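Local structure of YECBM32 (Yersinia enterocolitica, 2JDA) at residues A[48-59]-A[102-113]. The protein binds polygalacturonic acid, the backbone of pectin, through a calcium-containing periplasmic carbohydrate-binding module of the F5/8 type C family. Numbering follows the deposited sequence.
Sequences LELDKEQSIENI and KLTFTPVTAKYI. With SO4 (sulfate ion), chain H.
The F105 ring crosses the side chain of I59 at about a right angle, and F105 CE2 lies 3.9 Å from I59 CD1. A chi1 of 38° puts CG between the backbone N and the carbonyl carbon and swings the ring back under strand 53-59, where E57 O lies over one face, near the rim, and I56 CG2 meets the edge 3.8 Å from F105 CZ. On the same side of the sheet V108 CG2 and A110 CB flank I56. The opposite sheet of the β-sandwich closes over this apolar layer, I113 CG2 coming within 4.1 Å of I59 CD1 and I75 and Y77 packing from strand 71-78; I131 and I133, from the neighbouring strand 125-133 of the same sheet, pack beside it.

Strand 53-59 runs antiparallel to both 107-110 and 102-105, with paired bonds joining Q54 to A110, I56 to V108 and I59 to L103. At E57 the pairing is interrupted by the corner at T106; here water 4 donates to both E57 O and F105 O, and E57 N is hydrogen-bonded to N134 OD1. Beyond the corners at 51-52 and 111 the two segments pair again in the opposite sheet, L48 with I113, and L50 N donating to K111 O. Q54 NE2 ties the 51-52 corner together by donating to D51 OD1 and to K52 O (2.9 Å).

K111 and Y112, both facing S78, form a classic beta bulge, and E49 lies alongside both side chains. Its CG is 3.6 Å from Y112 CE1, with the carboxylate turned 54° from the ring plane. E49 OE2 and K111 NZ stay 4.4 Å apart, too far for a salt bridge, and water 2 bridges them; water 1 links E49 OE1 to Y112 OH. Backbone bonds thus join the strands, apolar side chains fill the side between the sheets, and several polar ends on the outer side, such as S55 OG and T109 OG1, are joined through water, where the opposite charges of E49 and K111 probably attract only modestly.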
loop_
_atom_site.group_PDB
_atom_site.type_symbol
_atom_site.label_atom_id
_atom_site.label_comp_id
_atom_site.label_asym_id
_atom_site.label_seq_id
_atom_site.Cartn_x
_atom_site.Cartn_y
_atom_site.Cartn_z
ATOM N N LEU A 48 -1.457 -0.962 -7.870
ATOM C CA LEU A 48 -2.642 -1.808 -7.765
ATOM C C LEU A 48 -3.614 -1.396 -8.841
ATOM O O LEU A 48 -4.015 -0.205 -8.899
ATOM C CB LEU A 48 -3.286 -1.661 -6.400
ATOM C CG LEU A 48 -2.363 -1.768 -5.222
ATOM C CD1 LEU A 48 -3.103 -1.420 -3.946
ATOM C CD2 LEU A 48 -1.704 -3.116 -5.141
ATOM N N GLU A 49 -3.975 -2.321 -9.717
ATOM C CA GLU A 49 -5.004 -2.077 -10.731
ATOM C C GLU A 49 -6.265 -2.755 -10.290
ATOM O O GLU A 49 -6.250 -3.941 -9.952
ATOM C CB GLU A 49 -4.570 -2.633 -12.099
ATOM C CG GLU A 49 -5.612 -2.427 -13.201
ATOM C CD GLU A 49 -5.192 -3.013 -14.536
ATOM O OE1 GLU A 49 -3.955 -3.141 -14.784
ATOM O OE2 GLU A 49 -6.128 -3.259 -15.362
ATOM N N LEU A 50 -7.346 -1.976 -10.241
ATOM C CA LEU A 50 -8.680 -2.479 -9.898
ATOM C C LEU A 50 -9.373 -2.997 -11.155
ATOM O O LEU A 50 -8.994 -2.660 -12.267
ATOM C CB LEU A 50 -9.515 -1.398 -9.223
ATOM C CG LEU A 50 -8.829 -0.698 -8.040
ATOM C CD1 LEU A 50 -9.751 0.334 -7.439
ATOM C CD2 LEU A 50 -8.404 -1.707 -6.995
ATOM N N ASP A 51 -10.469 -3.714 -10.945
ATOM C CA ASP A 51 -11.206 -4.268 -12.099
ATOM C C ASP A 51 -11.820 -3.180 -12.983
ATOM O O ASP A 51 -11.930 -3.308 -14.208
ATOM C CB ASP A 51 -12.262 -5.263 -11.580
ATOM C CG ASP A 51 -13.337 -4.594 -10.724
ATOM O OD1 ASP A 51 -13.018 -3.931 -9.689
ATOM O OD2 ASP A 51 -14.567 -4.714 -11.028
ATOM N N LYS A 52 -12.213 -2.056 -12.367
ATOM C CA LYS A 52 -12.720 -0.914 -13.090
ATOM C C LYS A 52 -12.500 0.374 -12.294
ATOM O O LYS A 52 -12.253 0.319 -11.079
ATOM C CB LYS A 52 -14.243 -1.034 -13.310
ATOM C CG LYS A 52 -15.004 -1.257 -12.049
ATOM C CD LYS A 52 -16.540 -1.351 -12.244
ATOM C CE LYS A 52 -17.079 -1.856 -10.919
ATOM N NZ LYS A 52 -17.356 -0.748 -9.939
ATOM N N GLU A 53 -12.643 1.490 -12.979
ATOM C CA GLU A 53 -12.708 2.778 -12.303
ATOM C C GLU A 53 -13.882 2.779 -11.332
ATOM O O GLU A 53 -15.025 2.422 -11.669
ATOM C CB GLU A 53 -12.884 4.000 -13.225
ATOM C CG GLU A 53 -11.887 4.285 -14.286
ATOM C CD GLU A 53 -12.214 5.539 -15.060
ATOM O OE1 GLU A 53 -11.457 5.799 -15.985
ATOM O OE2 GLU A 53 -13.246 6.261 -14.829
ATOM N N GLN A 54 -13.610 3.171 -10.093
ATOM C CA GLN A 54 -14.617 3.150 -9.068
ATOM C C GLN A 54 -14.251 4.054 -7.892
ATOM O O GLN A 54 -13.123 4.542 -7.802
ATOM C CB GLN A 54 -14.833 1.743 -8.578
ATOM C CG GLN A 54 -13.593 1.126 -7.917
ATOM C CD GLN A 54 -13.748 -0.371 -7.765
ATOM O OE1 GLN A 54 -14.395 -0.831 -6.821
ATOM N NE2 GLN A 54 -13.187 -1.116 -8.704
ATOM N N SER A 55 -15.199 4.269 -6.991
ATOM C CA SER A 55 -15.009 5.138 -5.849
ATOM C C SER A 55 -14.152 4.453 -4.829
ATOM O O SER A 55 -14.335 3.258 -4.542
ATOM C CB SER A 55 -16.348 5.497 -5.253
ATOM O OG SER A 55 -17.124 6.153 -6.257
ATOM N N ILE A 56 -13.183 5.214 -4.322
ATOM C CA ILE A 56 -12.218 4.747 -3.316
ATOM C C ILE A 56 -12.387 5.600 -2.078
ATOM O O ILE A 56 -12.307 6.844 -2.160
ATOM C CB ILE A 56 -10.759 4.926 -3.808
ATOM C CG1 ILE A 56 -10.559 4.516 -5.249
ATOM C CG2 ILE A 56 -9.804 4.320 -2.823
ATOM C CD1 ILE A 56 -10.748 3.162 -5.424
ATOM N N GLU A 57 -12.603 4.954 -0.948
ATOM C CA GLU A 57 -12.811 5.653 0.314
ATOM C C GLU A 57 -11.849 5.265 1.407
ATOM O O GLU A 57 -11.707 6.025 2.370
ATOM C CB GLU A 57 -14.224 5.497 0.810
ATOM C CG GLU A 57 -14.699 4.164 1.183
ATOM C CD GLU A 57 -16.085 4.252 1.784
ATOM O OE1 GLU A 57 -16.993 4.697 1.021
ATOM O OE2 GLU A 57 -16.250 3.950 3.016
ATOM N N ASN A 58 -11.167 4.118 1.294
ATOM C CA ASN A 58 -10.148 3.803 2.294
ATOM C C ASN A 58 -9.113 2.849 1.717
ATOM O O ASN A 58 -9.363 2.221 0.693
ATOM C CB ASN A 58 -10.723 3.299 3.614
ATOM C CG ASN A 58 -11.165 1.903 3.610
ATOM O OD1 ASN A 58 -10.425 1.008 3.209
ATOM N ND2 ASN A 58 -12.398 1.670 4.083
ATOM N N ILE A 59 -7.964 2.802 2.366
ATOM C CA ILE A 59 -6.933 1.814 2.073
ATOM C C ILE A 59 -6.518 1.192 3.399
ATOM O O ILE A 59 -6.150 1.891 4.335
ATOM C CB ILE A 59 -5.741 2.469 1.370
ATOM C CG1 ILE A 59 -6.137 3.018 -0.000
ATOM C CG2 ILE A 59 -4.589 1.480 1.286
ATOM C CD1 ILE A 59 -5.207 4.124 -0.575
ATOM N N LYS A 102 -6.212 1.631 8.813
ATOM C CA LYS A 102 -7.239 1.965 7.835
ATOM C C LYS A 102 -7.082 3.458 7.559
ATOM O O LYS A 102 -7.412 4.308 8.388
ATOM C CB LYS A 102 -8.616 1.665 8.427
ATOM C CG LYS A 102 -9.753 1.951 7.484
ATOM C CD LYS A 102 -11.111 1.504 8.043
ATOM C CE LYS A 102 -11.739 2.502 8.891
ATOM N NZ LYS A 102 -13.256 2.190 8.887
ATOM N N LEU A 103 -6.569 3.752 6.387
ATOM C CA LEU A 103 -6.317 5.121 5.946
ATOM C C LEU A 103 -7.529 5.639 5.246
ATOM O O LEU A 103 -8.047 4.967 4.343
ATOM C CB LEU A 103 -5.106 5.162 4.993
ATOM C CG LEU A 103 -3.839 4.451 5.472
ATOM C CD1 LEU A 103 -2.786 4.573 4.401
ATOM C CD2 LEU A 103 -3.374 4.936 6.814
ATOM N N THR A 104 -7.946 6.851 5.599
ATOM C CA THR A 104 -9.145 7.467 4.983
ATOM C C THR A 104 -8.813 8.841 4.426
ATOM O O THR A 104 -7.823 9.444 4.788
ATOM C CB THR A 104 -10.310 7.548 5.974
ATOM O OG1 THR A 104 -9.952 8.382 7.075
ATOM C CG2 THR A 104 -10.665 6.202 6.534
ATOM N N PHE A 105 -9.693 9.337 3.562
ATOM C CA PHE A 105 -9.417 10.496 2.754
ATOM C C PHE A 105 -10.712 10.835 2.022
ATOM O O PHE A 105 -11.645 10.023 1.932
ATOM C CB PHE A 105 -8.296 10.235 1.739
ATOM C CG PHE A 105 -8.339 8.851 1.153
ATOM C CD1 PHE A 105 -9.185 8.550 0.109
ATOM C CD2 PHE A 105 -7.576 7.835 1.690
ATOM C CE1 PHE A 105 -9.235 7.257 -0.418
ATOM C CE2 PHE A 105 -7.631 6.571 1.212
ATOM C CZ PHE A 105 -8.472 6.261 0.147
ATOM N N THR A 106 -10.780 12.050 1.522
ATOM C CA THR A 106 -11.890 12.456 0.647
ATOM C C THR A 106 -12.011 11.415 -0.474
ATOM O O THR A 106 -11.001 11.172 -1.185
ATOM C CB THR A 106 -11.580 13.807 0.026
ATOM O OG1 THR A 106 -11.667 14.834 1.032
ATOM C CG2 THR A 106 -12.611 14.158 -1.017
ATOM N N PRO A 107 -13.169 10.821 -0.680
ATOM C CA PRO A 107 -13.276 9.819 -1.737
ATOM C C PRO A 107 -12.955 10.345 -3.099
ATOM O O PRO A 107 -13.279 11.450 -3.468
ATOM C CB PRO A 107 -14.716 9.340 -1.632
ATOM C CG PRO A 107 -15.065 9.604 -0.183
ATOM C CD PRO A 107 -14.368 10.835 0.185
ATOM N N VAL A 108 -12.301 9.464 -3.872
ATOM C CA VAL A 108 -11.889 9.727 -5.249
ATOM C C VAL A 108 -12.363 8.594 -6.136
ATOM O O VAL A 108 -12.759 7.542 -5.661
ATOM C CB VAL A 108 -10.347 9.871 -5.371
ATOM C CG1 VAL A 108 -9.828 10.966 -4.448
ATOM C CG2 VAL A 108 -9.634 8.569 -5.098
ATOM N N THR A 109 -12.340 8.832 -7.446
ATOM C CA THR A 109 -12.540 7.805 -8.441
ATOM C C THR A 109 -11.190 7.410 -8.995
ATOM O O THR A 109 -10.372 8.253 -9.382
ATOM C CB THR A 109 -13.432 8.362 -9.543
ATOM O OG1 THR A 109 -14.754 8.535 -8.994
ATOM C CG2 THR A 109 -13.535 7.390 -10.702
ATOM N N ALA A 110 -10.933 6.098 -9.044
ATOM C CA ALA A 110 -9.653 5.619 -9.565
ATOM C C ALA A 110 -9.789 4.200 -10.109
ATOM O O ALA A 110 -10.628 3.433 -9.636
ATOM C CB ALA A 110 -8.569 5.654 -8.493
ATOM N N LYS A 111 -8.931 3.877 -11.088
ATOM C CA LYS A 111 -8.679 2.488 -11.499
ATOM C C LYS A 111 -7.346 1.977 -10.958
ATOM O O LYS A 111 -7.175 0.801 -10.833
ATOM C CB LYS A 111 -8.709 2.357 -13.015
ATOM C CG LYS A 111 -8.552 0.956 -13.532
ATOM C CD LYS A 111 -8.841 0.947 -15.020
ATOM C CE LYS A 111 -8.515 -0.357 -15.661
ATOM N NZ LYS A 111 -8.774 -0.258 -17.129
ATOM N N TYR A 112 -6.425 2.881 -10.636
ATOM C CA TYR A 112 -5.096 2.519 -10.178
ATOM C C TYR A 112 -4.761 3.278 -8.903
ATOM O O TYR A 112 -5.033 4.496 -8.772
ATOM C CB TYR A 112 -4.005 2.857 -11.182
ATOM C CG TYR A 112 -4.213 2.248 -12.552
ATOM C CD1 TYR A 112 -3.636 1.040 -12.908
ATOM C CD2 TYR A 112 -4.927 2.923 -13.529
ATOM C CE1 TYR A 112 -3.832 0.517 -14.175
ATOM C CE2 TYR A 112 -5.097 2.392 -14.796
ATOM C CZ TYR A 112 -4.533 1.182 -15.110
ATOM O OH TYR A 112 -4.711 0.640 -16.389
ATOM N N ILE A 113 -4.130 2.556 -7.983
ATOM C CA ILE A 113 -3.567 3.138 -6.769
ATOM C C ILE A 113 -2.103 2.790 -6.771
ATOM O O ILE A 113 -1.754 1.627 -6.863
ATOM C CB ILE A 113 -4.287 2.612 -5.488
ATOM C CG1 ILE A 113 -5.793 3.001 -5.487
ATOM C CG2 ILE A 113 -3.551 3.077 -4.217
ATOM C CD1 ILE A 113 -6.022 4.458 -5.189
HETATM S S SO4 H . -14.137 4.953 12.665
HETATM O O1 SO4 H . -12.873 5.083 13.353
HETATM O O2 SO4 H . -13.879 4.649 11.239
HETATM O O3 SO4 H . -14.803 3.773 13.235
HETATM O O4 SO4 H . -14.792 6.167 12.682
HETATM O O HOH W 1 -3.555 -1.854 -16.883
HETATM O O HOH W 2 -6.495 -2.343 -17.932
HETATM O O HOH W 3 -16.422 6.328 -9.116
HETATM O O HOH W 4 -13.104 8.152 3.212
#